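Local coordinates for protein quercetin 2,3-dioxygenase (Escherichia coli, PDB 1TQ5) that cleaves quercetin with dioxygen in vitro as a metal-dependent 2,3-dioxygenase of the pirin family, though its physiological role is unknown, at residues I2-A7 with V197-S202; L18-T23 with V42-V47; M62-Y67 with Q116-P121; T66-G71 with E110-Y115. All coordinates share one frame; numbering follows the deposited sequence.

Contact 1. Residues I2-A7 with V197-S202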
# COMPACT_ATOMS: atom_id res chain seq x y z
N ILE A 2 4.54 19.24 3.48
CA ILE A 2 3.46 18.30 3.75
C ILE A 2 2.37 18.56 2.73
O ILE A 2 1.87 19.68 2.60
CB ILE A 2 2.92 18.49 5.20
CG1 ILE A 2 1.91 17.39 5.54
CG2 ILE A 2 2.32 19.87 5.36
CD1 ILE A 2 0.61 17.45 4.79
N TYR A 3 1.99 17.52 1.99
CA TYR A 3 0.97 17.67 0.97
C TYR A 3 -0.14 16.64 1.05
O TYR A 3 0.09 15.45 1.24
CB TYR A 3 1.64 17.68 -0.39
CG TYR A 3 2.64 18.81 -0.51
CD1 TYR A 3 2.21 20.13 -0.57
CD2 TYR A 3 4.01 18.56 -0.48
CE1 TYR A 3 3.12 21.19 -0.61
CE2 TYR A 3 4.93 19.61 -0.52
CZ TYR A 3 4.48 20.92 -0.58
OH TYR A 3 5.38 21.96 -0.61
N LEU A 4 -1.37 17.13 0.91
CA LEU A 4 -2.53 16.27 0.98
C LEU A 4 -3.01 15.79 -0.38
O LEU A 4 -3.29 16.59 -1.27
CB LEU A 4 -3.67 17.01 1.70
CG LEU A 4 -5.04 16.33 1.82
CD1 LEU A 4 -4.98 15.18 2.80
CD2 LEU A 4 -6.06 17.37 2.29
N ARG A 5 -3.09 14.48 -0.54
CA ARG A 5 -3.58 13.87 -1.77
C ARG A 5 -5.02 13.47 -1.46
O ARG A 5 -5.26 12.39 -0.93
CB ARG A 5 -2.74 12.65 -2.12
CG ARG A 5 -3.25 11.83 -3.29
CD ARG A 5 -3.45 12.68 -4.52
NE ARG A 5 -3.47 11.88 -5.74
CZ ARG A 5 -3.90 12.34 -6.91
NH1 ARG A 5 -4.35 13.59 -7.00
NH2 ARG A 5 -3.87 11.58 -7.99
N LYS A 6 -5.98 14.34 -1.77
CA LYS A 6 -7.38 14.07 -1.49
C LYS A 6 -7.93 12.84 -2.18
O LYS A 6 -7.64 12.59 -3.35
CB LYS A 6 -8.25 15.28 -1.88
CG LYS A 6 -8.12 16.48 -0.95
CD LYS A 6 -9.15 17.54 -1.31
CE LYS A 6 -9.03 18.77 -0.42
NZ LYS A 6 -7.74 19.49 -0.62
N ALA A 7 -8.73 12.08 -1.45
CA ALA A 7 -9.33 10.86 -1.99
C ALA A 7 -10.17 11.10 -3.24
O ALA A 7 -10.10 10.32 -4.19
CB ALA A 7 -10.19 10.19 -0.92
N VAL A 197 -2.27 18.71 9.63
CA VAL A 197 -3.10 18.51 8.45
C VAL A 197 -4.12 17.41 8.68
O VAL A 197 -3.77 16.29 9.01
CB VAL A 197 -2.22 18.14 7.22
CG1 VAL A 197 -3.09 17.96 5.97
CG2 VAL A 197 -1.17 19.22 7.00
N LYS A 198 -5.40 17.74 8.52
CA LYS A 198 -6.44 16.74 8.72
C LYS A 198 -6.58 15.85 7.49
O LYS A 198 -6.50 16.32 6.35
CB LYS A 198 -7.78 17.42 9.04
CG LYS A 198 -8.94 16.45 9.21
CD LYS A 198 -10.13 17.09 9.93
CE LYS A 198 -9.86 17.25 11.43
NZ LYS A 198 -11.04 17.82 12.18
N ALA A 199 -6.75 14.55 7.74
CA ALA A 199 -6.91 13.57 6.67
C ALA A 199 -7.98 12.56 7.07
O ALA A 199 -8.10 12.21 8.24
CB ALA A 199 -5.60 12.86 6.40
N SER A 200 -8.76 12.10 6.10
CA SER A 200 -9.80 11.13 6.39
C SER A 200 -9.67 9.90 5.49
O SER A 200 -8.73 9.81 4.69
CB SER A 200 -11.19 11.76 6.24
OG SER A 200 -11.36 12.35 4.96
N THR A 201 -10.60 8.97 5.63
CA THR A 201 -10.59 7.74 4.85
C THR A 201 -10.12 7.94 3.40
O THR A 201 -10.60 8.82 2.69
CB THR A 201 -12.00 7.10 4.86
OG1 THR A 201 -12.34 6.71 6.20
CG2 THR A 201 -12.04 5.86 3.97
N SER A 202 -9.16 7.12 3.00
CA SER A 202 -8.61 7.13 1.64
C SER A 202 -7.71 8.29 1.24
O SER A 202 -7.21 8.31 0.11
CB SER A 202 -9.73 6.99 0.61
OG SER A 202 -10.33 5.71 0.72
O HOH W 1 -5.87 9.79 -1.85
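Ile2 lays its CD1 methyl against CG2 of Val197, the two side chains reaching toward each other tip to tip. The contact belongs to the C-terminal cupin of this bicupin: the N-terminal strand 2-5 is the outermost strand of the larger sheet of that domain, beside strand 204-208, whereas strand 197-200 forms an edge of the smaller sheet. The two strand axes come no nearer than 8.6 Å and run at 26° to each other, a separation that fits packing between sheets and excludes backbone pairing. At 3.3 Å, Ile2 CD1 to Val197 CG2 is tighter than usual van der Waals contact. With CG1 of Ile2 opposite the backbone N (chi1 -173°), the delta methyl is directed at the valine. Leu4 continues the apolar row more loosely, its CD1 lying 4.3 Å from CB of Ala199, and Leu205 of strand 204-208 packs against Ile2, Leu4 and Val197 alike. Beyond the strands the chains converge, and Ala7 CB meets Ser202 CB at 3.6 Å. Asp203 follows directly and ties both segments together, its OD1 accepting from the backbone N of Ala7 and its OD2 from that of Ser200. Between Arg5 and Ser202 the link is a single water, which donates to Arg5 O at 2.8 Å and to Ser202 O at 2.8 Å.

Contact 2. Residues L18-T23 with V42-V47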
# COMPACT_ATOMS: atom_id res chain seq x y z
N LEU A 18 -14.35 -4.03 -12.04
CA LEU A 18 -13.31 -3.38 -11.26
C LEU A 18 -13.57 -1.88 -11.19
O LEU A 18 -13.87 -1.24 -12.21
CB LEU A 18 -11.94 -3.62 -11.90
CG LEU A 18 -10.79 -2.79 -11.31
CD1 LEU A 18 -10.45 -3.30 -9.92
CD2 LEU A 18 -9.58 -2.88 -12.21
N ASP A 19 -13.45 -1.33 -9.99
CA ASP A 19 -13.62 0.10 -9.75
C ASP A 19 -12.31 0.48 -9.04
O ASP A 19 -12.07 0.05 -7.91
CB ASP A 19 -14.81 0.36 -8.83
CG ASP A 19 -15.07 1.84 -8.62
OD1 ASP A 19 -15.49 2.50 -9.59
OD2 ASP A 19 -14.84 2.33 -7.50
N SER A 20 -11.48 1.28 -9.70
CA SER A 20 -10.17 1.62 -9.14
C SER A 20 -9.85 3.11 -8.99
O SER A 20 -10.08 3.91 -9.90
CB SER A 20 -9.10 0.94 -10.01
OG SER A 20 -7.79 1.10 -9.49
N TRP A 21 -9.31 3.47 -7.83
CA TRP A 21 -8.90 4.85 -7.58
C TRP A 21 -7.37 4.83 -7.55
O TRP A 21 -6.77 4.07 -6.79
CB TRP A 21 -9.46 5.36 -6.25
CG TRP A 21 -10.95 5.48 -6.29
CD1 TRP A 21 -11.86 4.47 -6.15
CD2 TRP A 21 -11.71 6.66 -6.58
NE1 TRP A 21 -13.14 4.95 -6.33
CE2 TRP A 21 -13.07 6.29 -6.59
CE3 TRP A 21 -11.36 8.00 -6.83
CZ2 TRP A 21 -14.09 7.21 -6.85
CZ3 TRP A 21 -12.38 8.92 -7.08
CH2 TRP A 21 -13.73 8.52 -7.09
N HIS A 22 -6.75 5.65 -8.39
CA HIS A 22 -5.29 5.70 -8.48
C HIS A 22 -4.70 6.88 -7.74
O HIS A 22 -5.03 8.03 -8.01
CB HIS A 22 -4.87 5.82 -9.94
CG HIS A 22 -5.43 4.74 -10.82
ND1 HIS A 22 -5.11 3.41 -10.66
CD2 HIS A 22 -6.31 4.80 -11.85
CE1 HIS A 22 -5.77 2.70 -11.56
NE2 HIS A 22 -6.50 3.52 -12.29
N THR A 23 -3.79 6.59 -6.81
CA THR A 23 -3.15 7.67 -6.07
C THR A 23 -2.10 8.37 -6.94
O THR A 23 -1.92 9.59 -6.83
CB THR A 23 -2.47 7.14 -4.80
OG1 THR A 23 -3.47 6.69 -3.88
CG2 THR A 23 -1.63 8.23 -4.15
N VAL A 42 3.00 2.98 -6.99
CA VAL A 42 1.58 2.77 -7.20
C VAL A 42 0.78 2.47 -5.93
O VAL A 42 1.24 1.74 -5.04
CB VAL A 42 1.35 1.59 -8.18
CG1 VAL A 42 -0.13 1.40 -8.45
CG2 VAL A 42 2.11 1.82 -9.48
N ILE A 43 -0.41 3.06 -5.84
CA ILE A 43 -1.35 2.81 -4.74
C ILE A 43 -2.71 2.83 -5.40
O ILE A 43 -3.27 3.89 -5.69
CB ILE A 43 -1.35 3.89 -3.62
CG1 ILE A 43 -0.14 3.72 -2.71
CG2 ILE A 43 -2.61 3.72 -2.76
CD1 ILE A 43 1.15 4.00 -3.36
N ASN A 44 -3.23 1.64 -5.67
CA ASN A 44 -4.53 1.52 -6.28
C ASN A 44 -5.51 0.97 -5.26
O ASN A 44 -5.25 -0.04 -4.60
CB ASN A 44 -4.47 0.62 -7.51
CG ASN A 44 -3.74 1.26 -8.67
OD1 ASN A 44 -3.61 2.48 -8.73
ND2 ASN A 44 -3.27 0.44 -9.61
N ASP A 45 -6.62 1.68 -5.12
CA ASP A 45 -7.70 1.32 -4.21
C ASP A 45 -8.70 0.60 -5.10
O ASP A 45 -9.49 1.25 -5.79
CB ASP A 45 -8.30 2.61 -3.66
CG ASP A 45 -9.33 2.37 -2.56
OD1 ASP A 45 -10.07 1.37 -2.65
OD2 ASP A 45 -9.39 3.21 -1.63
N ASP A 46 -8.66 -0.73 -5.11
CA ASP A 46 -9.53 -1.52 -5.98
C ASP A 46 -10.70 -2.25 -5.33
O ASP A 46 -10.57 -2.83 -4.25
CB ASP A 46 -8.73 -2.57 -6.76
CG ASP A 46 -7.56 -1.99 -7.52
OD1 ASP A 46 -7.65 -0.83 -7.96
OD2 ASP A 46 -6.54 -2.70 -7.68
N VAL A 47 -11.83 -2.24 -6.02
CA VAL A 47 -13.02 -2.93 -5.56
C VAL A 47 -13.41 -3.84 -6.72
O VAL A 47 -13.71 -3.36 -7.83
CB VAL A 47 -14.16 -1.95 -5.25
CG1 VAL A 47 -15.46 -2.70 -5.07
CG2 VAL A 47 -13.82 -1.17 -3.99
O HOH W 2 -5.64 5.11 -4.00
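Leu18 CD1 rests on Asp46 CB at 3.7 Å. Alongside, on the same face of the sheet, Ser20 OG donates a hydrogen bond to Asp46 OD1, though its modelled length of 2.5 Å is short enough to be doubtful. The serine hydroxyl is put there by chi1 -175°, which sets OG opposite the backbone N, while Asp46 turns its carboxylate back toward it. On the other face, Trp21 CB lies 4.0 Å from Asp45 CB, and the indole NE1 makes a weak bond to Asp19 OD2 two residues back on its own strand.

These side chains are positioned by an antiparallel ladder of the N-terminal cupin domain, whose strands 18-22 and 40-48 are neighbours in a seven-stranded sheet. Asp19 with Val47 and Trp21 with Asp45 are hydrogen-bonded pairs; the straightest link is Asp45 N to Trp21 O, 2.9 Å long with 175° at the hydrogen. Past the last bridge, Thr23 N still reaches Ile43 O at 3.0 Å, and a water joins that carbonyl to Thr23 OG1.

Further out, each oxygen of the Asp45 carboxylate has its own partner, His113 NE2 on OD1 and Arg10 NH1, in a salt bridge, on OD2. His12 of strand 11-14 stacks on the Trp21 ring.

Contact 3. Residues M62-Y67 with Q116-P121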
# COMPACT_ATOMS: atom_id res chain seq x y z
N MSE A 62 9.86 -5.35 -9.79
CA MSE A 62 8.90 -4.58 -9.02
C MSE A 62 8.37 -5.40 -7.85
O MSE A 62 8.11 -6.59 -7.98
CB MSE A 62 7.73 -4.15 -9.92
CG MSE A 62 6.80 -3.08 -9.33
SE MSE A 62 7.49 -1.40 -9.22
CE MSE A 62 7.29 -0.85 -10.90
N GLU A 63 8.23 -4.75 -6.69
CA GLU A 63 7.71 -5.40 -5.50
C GLU A 63 6.22 -5.07 -5.46
O GLU A 63 5.85 -3.90 -5.35
CB GLU A 63 8.39 -4.86 -4.24
CG GLU A 63 9.91 -5.04 -4.21
CD GLU A 63 10.34 -6.50 -4.06
OE1 GLU A 63 10.31 -7.02 -2.93
OE2 GLU A 63 10.69 -7.12 -5.09
N ILE A 64 5.38 -6.09 -5.56
CA ILE A 64 3.94 -5.89 -5.55
C ILE A 64 3.32 -6.35 -4.24
O ILE A 64 3.31 -7.54 -3.93
CB ILE A 64 3.25 -6.66 -6.70
CG1 ILE A 64 3.95 -6.36 -8.02
CG2 ILE A 64 1.78 -6.25 -6.78
CD1 ILE A 64 3.93 -4.91 -8.42
N LEU A 65 2.79 -5.39 -3.48
CA LEU A 65 2.17 -5.69 -2.20
C LEU A 65 0.66 -5.53 -2.25
O LEU A 65 0.15 -4.56 -2.80
CB LEU A 65 2.73 -4.76 -1.13
CG LEU A 65 1.99 -4.77 0.21
CD1 LEU A 65 2.34 -6.03 0.98
CD2 LEU A 65 2.38 -3.53 0.99
N THR A 66 -0.06 -6.49 -1.67
CA THR A 66 -1.52 -6.43 -1.62
C THR A 66 -2.02 -6.41 -0.17
O THR A 66 -1.54 -7.17 0.66
CB THR A 66 -2.16 -7.66 -2.30
OG1 THR A 66 -1.64 -7.82 -3.63
CG2 THR A 66 -3.68 -7.49 -2.37
N TYR A 67 -2.96 -5.52 0.12
CA TYR A 67 -3.56 -5.43 1.44
C TYR A 67 -5.08 -5.54 1.25
O TYR A 67 -5.70 -4.67 0.66
CB TYR A 67 -3.21 -4.11 2.13
CG TYR A 67 -3.81 -3.96 3.51
CD1 TYR A 67 -3.96 -5.06 4.35
CD2 TYR A 67 -4.21 -2.71 3.99
CE1 TYR A 67 -4.49 -4.93 5.63
CE2 TYR A 67 -4.74 -2.56 5.27
CZ TYR A 67 -4.88 -3.68 6.09
OH TYR A 67 -5.40 -3.55 7.35
N GLN A 116 -3.60 -2.18 -3.88
CA GLN A 116 -2.54 -2.81 -4.67
C GLN A 116 -1.39 -1.81 -4.68
O GLN A 116 -1.48 -0.76 -5.32
CB GLN A 116 -3.01 -3.09 -6.10
CG GLN A 116 -3.77 -4.39 -6.25
CD GLN A 116 -2.88 -5.61 -6.03
OE1 GLN A 116 -1.97 -5.88 -6.82
NE2 GLN A 116 -3.15 -6.34 -4.97
N ILE A 117 -0.33 -2.14 -3.96
CA ILE A 117 0.84 -1.27 -3.82
C ILE A 117 2.06 -1.76 -4.61
O ILE A 117 2.42 -2.93 -4.54
CB ILE A 117 1.24 -1.17 -2.34
CG1 ILE A 117 0.01 -0.83 -1.48
CG2 ILE A 117 2.34 -0.14 -2.16
CD1 ILE A 117 -0.67 0.45 -1.86
N TRP A 118 2.71 -0.85 -5.35
CA TRP A 118 3.91 -1.20 -6.11
C TRP A 118 5.10 -0.43 -5.58
O TRP A 118 5.07 0.80 -5.45
CB TRP A 118 3.75 -0.86 -7.60
CG TRP A 118 2.78 -1.72 -8.36
CD1 TRP A 118 1.71 -2.41 -7.86
CD2 TRP A 118 2.73 -1.88 -9.78
NE1 TRP A 118 1.00 -2.99 -8.88
CE2 TRP A 118 1.61 -2.68 -10.07
CE3 TRP A 118 3.53 -1.43 -10.84
CZ2 TRP A 118 1.25 -3.04 -11.38
CZ3 TRP A 118 3.18 -1.78 -12.14
CH2 TRP A 118 2.05 -2.58 -12.40
N ILE A 119 6.17 -1.16 -5.26
CA ILE A 119 7.38 -0.55 -4.74
C ILE A 119 8.57 -0.90 -5.63
O ILE A 119 8.85 -2.08 -5.87
CB ILE A 119 7.64 -1.02 -3.30
CG1 ILE A 119 6.53 -0.48 -2.40
CG2 ILE A 119 9.01 -0.53 -2.82
CD1 ILE A 119 6.55 -1.05 -1.00
N MSE A 120 9.26 0.11 -6.13
CA MSE A 120 10.42 -0.13 -6.98
C MSE A 120 11.54 -0.78 -6.17
O MSE A 120 11.93 -0.28 -5.13
CB MSE A 120 10.95 1.17 -7.57
CG MSE A 120 12.26 0.99 -8.31
SE MSE A 120 12.95 2.51 -8.97
CE MSE A 120 12.51 2.33 -10.71
N PRO A 121 12.06 -1.92 -6.65
CA PRO A 121 13.13 -2.58 -5.91
C PRO A 121 14.44 -1.83 -6.15
O PRO A 121 14.72 -1.41 -7.28
CB PRO A 121 13.14 -3.98 -6.50
CG PRO A 121 12.78 -3.73 -7.94
CD PRO A 121 11.66 -2.71 -7.83
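Ile64 sets its CD1 squarely over the pyrrole ring of Trp118, 3.3 Å from the centroid and only 6° off the ring normal, a CH-pi contact of close fit. The two side chains lie side by side and point the same way from a non-hydrogen-bonded antiparallel pair. Ile64 keeps CG1 opposite its carbonyl carbon (chi1 -50°) and bends again at chi2, and this second turn lays the methyl on the indole. The flanking pairs, Glu63 with Ile119 and Leu65 with Ile117, are hydrogen-bonded; the latter is the shorter, with Leu65 N to Ile117 O and Ile117 N to Leu65 O both 2.7 Å. On the face opposite Trp118, Leu65 CB stands 4.1 Å from Ile117 CB.

Met62, a selenomethionine, is partly exposed yet closely covered by Trp118 and Pro121. Bent at chi2 and chi3, it crosses Trp118 at about a right angle: its CE comes to 3.8 Å from Trp118 CE3, while SE makes an oblique Met-aromatic contact with the six-membered ring. Pro121 CD touches Met62 CA at 3.5 Å. The loose side is at Met120, also selenomethionine and partly exposed, whose side chain stays at least 4.6 Å from segment 62-67.

Trp118 also meets the ring of His59, a metal-binding residue, with planes at about 90°, so this indole forms part of the metal-site surroundings. Strands 63-70 and 112-119 are central neighbours in the seven-stranded sheet of the N-terminal cupin domain, with strand 90-94 beyond the first and 40-48 beyond the second. From strand 141-146 of the partner domain, Leu145 packs on Leu65 and Ile119.

Contact 4. Residues T66-G71 with E110-Y115; sequences TYVLEG and ERLHLY
A classic beta bulge interrupts the antiparallel ladder between strands 63-70 and 112-119 in the N-terminal cupin domain: Leu69 and Glu70 both face His113. The evidence is a one-residue shift of register after the pair Val68-Leu114 and a forked bond at His113 O, which accepts from Leu69 N at 2.8 Å and from Glu70 N at 3.1 Å. At the bulge Leu69 leaves extended geometry (psi -36°), and its side chain turns toward the opposite strand. There its CD1 sits over one face of the His113 imidazole, 3.8 Å from the centroid and 14° off the normal, and also reaches Tyr115 CD1 at 3.5 Å. The imidazole is held at both nitrogens, by Asp45 on NE2 and by a water 2.8 Å from ND1, with the water in the plane of the ring.

On the other face of the sheet, Val68 CG1 and Leu112 CD1 meet with their side chains at about a right angle. Gly71 CA passes 3.7 Å from Arg111 O.

From the second residue of the bulge, Glu70, a salt bridge runs to Arg111, both side chains being extended. Arg111 NE donates to Glu70 OE2 at 2.9 Å, within the guanidinium plane but from above that of the carboxylate; the two planes are 50° apart, and the second bond, NH1 to OE1, is weak. Arg111 is exposed, so solvent probably screens part of this attraction, while the nearby Glu110 carboxylate would add negative charge that the single guanidinium probably offsets only in part.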
# COMPACT_ATOMS: atom_id res chain seq x y z
N THR A 66 -0.06 -6.49 -1.67
CA THR A 66 -1.52 -6.43 -1.62
C THR A 66 -2.02 -6.41 -0.17
O THR A 66 -1.54 -7.17 0.66
CB THR A 66 -2.16 -7.66 -2.30
OG1 THR A 66 -1.64 -7.82 -3.63
CG2 THR A 66 -3.68 -7.49 -2.37
N TYR A 67 -2.96 -5.52 0.12
CA TYR A 67 -3.56 -5.43 1.44
C TYR A 67 -5.08 -5.54 1.25
O TYR A 67 -5.70 -4.67 0.66
CB TYR A 67 -3.21 -4.11 2.13
CG TYR A 67 -3.81 -3.96 3.51
CD1 TYR A 67 -3.96 -5.06 4.35
CD2 TYR A 67 -4.21 -2.71 3.99
CE1 TYR A 67 -4.49 -4.93 5.63
CE2 TYR A 67 -4.74 -2.56 5.27
CZ TYR A 67 -4.88 -3.68 6.09
OH TYR A 67 -5.40 -3.55 7.35
N VAL A 68 -5.65 -6.64 1.74
CA VAL A 68 -7.08 -6.88 1.62
C VAL A 68 -7.86 -6.23 2.75
O VAL A 68 -7.60 -6.50 3.93
CB VAL A 68 -7.40 -8.40 1.61
CG1 VAL A 68 -8.88 -8.62 1.36
CG2 VAL A 68 -6.56 -9.09 0.53
N LEU A 69 -8.80 -5.37 2.38
CA LEU A 69 -9.62 -4.64 3.34
C LEU A 69 -10.96 -5.32 3.61
O LEU A 69 -11.47 -5.30 4.73
CB LEU A 69 -9.86 -3.23 2.82
CG LEU A 69 -8.61 -2.41 2.51
CD1 LEU A 69 -8.99 -1.09 1.86
CD2 LEU A 69 -7.83 -2.17 3.79
N GLU A 70 -11.54 -5.91 2.57
CA GLU A 70 -12.83 -6.57 2.69
C GLU A 70 -12.93 -7.73 1.70
O GLU A 70 -12.51 -7.60 0.55
CB GLU A 70 -13.95 -5.56 2.43
CG GLU A 70 -15.36 -6.12 2.54
CD GLU A 70 -16.41 -5.14 2.03
OE1 GLU A 70 -16.41 -3.98 2.49
OE2 GLU A 70 -17.23 -5.53 1.18
N GLY A 71 -13.48 -8.85 2.15
CA GLY A 71 -13.61 -10.00 1.29
C GLY A 71 -12.39 -10.90 1.25
O GLY A 71 -11.62 -10.99 2.22
N GLU A 110 -19.87 -12.15 -2.80
CA GLU A 110 -19.35 -11.02 -2.02
C GLU A 110 -18.23 -10.28 -2.75
O GLU A 110 -17.38 -10.90 -3.38
CB GLU A 110 -18.85 -11.54 -0.67
CG GLU A 110 -18.63 -10.47 0.38
CD GLU A 110 -18.12 -11.05 1.69
OE1 GLU A 110 -18.78 -11.96 2.22
OE2 GLU A 110 -17.06 -10.59 2.18
N ARG A 111 -18.22 -8.95 -2.65
CA ARG A 111 -17.20 -8.15 -3.31
C ARG A 111 -15.84 -8.19 -2.62
O ARG A 111 -15.71 -8.63 -1.47
CB ARG A 111 -17.64 -6.69 -3.42
CG ARG A 111 -17.65 -5.94 -2.11
CD ARG A 111 -17.92 -4.45 -2.32
NE ARG A 111 -17.85 -3.73 -1.05
CZ ARG A 111 -17.82 -2.41 -0.92
NH1 ARG A 111 -17.77 -1.87 0.29
NH2 ARG A 111 -17.85 -1.63 -1.99
N LEU A 112 -14.82 -7.74 -3.34
CA LEU A 112 -13.46 -7.70 -2.82
C LEU A 112 -12.96 -6.26 -2.84
O LEU A 112 -13.09 -5.55 -3.83
CB LEU A 112 -12.55 -8.59 -3.66
CG LEU A 112 -11.03 -8.43 -3.52
CD1 LEU A 112 -10.57 -8.82 -2.12
CD2 LEU A 112 -10.35 -9.32 -4.56
N HIS A 113 -12.39 -5.82 -1.72
CA HIS A 113 -11.84 -4.47 -1.62
C HIS A 113 -10.39 -4.58 -1.17
O HIS A 113 -10.11 -5.11 -0.09
CB HIS A 113 -12.65 -3.65 -0.62
CG HIS A 113 -12.24 -2.22 -0.55
ND1 HIS A 113 -12.77 -1.34 0.37
CD2 HIS A 113 -11.36 -1.50 -1.29
CE1 HIS A 113 -12.24 -0.15 0.19
NE2 HIS A 113 -11.37 -0.22 -0.81
N LEU A 114 -9.47 -4.08 -1.99
CA LEU A 114 -8.07 -4.15 -1.64
C LEU A 114 -7.21 -2.99 -2.14
O LEU A 114 -7.63 -2.21 -3.00
CB LEU A 114 -7.47 -5.46 -2.17
CG LEU A 114 -7.50 -5.69 -3.69
CD1 LEU A 114 -6.59 -4.70 -4.39
CD2 LEU A 114 -7.05 -7.10 -4.00
N TYR A 115 -6.02 -2.89 -1.55
CA TYR A 115 -5.05 -1.89 -1.96
C TYR A 115 -3.98 -2.67 -2.71
O TYR A 115 -3.52 -3.71 -2.24
CB TYR A 115 -4.39 -1.22 -0.75
CG TYR A 115 -5.06 0.06 -0.28
CD1 TYR A 115 -5.79 0.08 0.91
CD2 TYR A 115 -4.93 1.24 -1.00
CE1 TYR A 115 -6.39 1.26 1.36
CE2 TYR A 115 -5.52 2.43 -0.56
CZ TYR A 115 -6.25 2.43 0.63
OH TYR A 115 -6.83 3.59 1.08
O HOH W 3 -14.22 -1.26 2.73

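Overall arrangement
Contacts 2, 3 and 4 belong to one antiparallel sheet of the N-terminal cupin domain, whereas contact 1 lies at the surface, between two sheets of the C-terminal domain. Contacts 3 and 4 hold the same two strands, 63-70 and 112-119, regular and mainly apolar in the first, bulged and ending in charges in the second. Contact 2 adds strand 40-48, which pairs with 112-119 through Asn44 O to Gln116 N (2.8 Å) and Asp46 N to Leu114 O (2.8 Å). Contacts 2 and 3 are buried; contact 4 is partly so. Contact 1, without direct hydrogen bonds between its segments, meets contact 2 where Arg5 NE approaches Thr23 O.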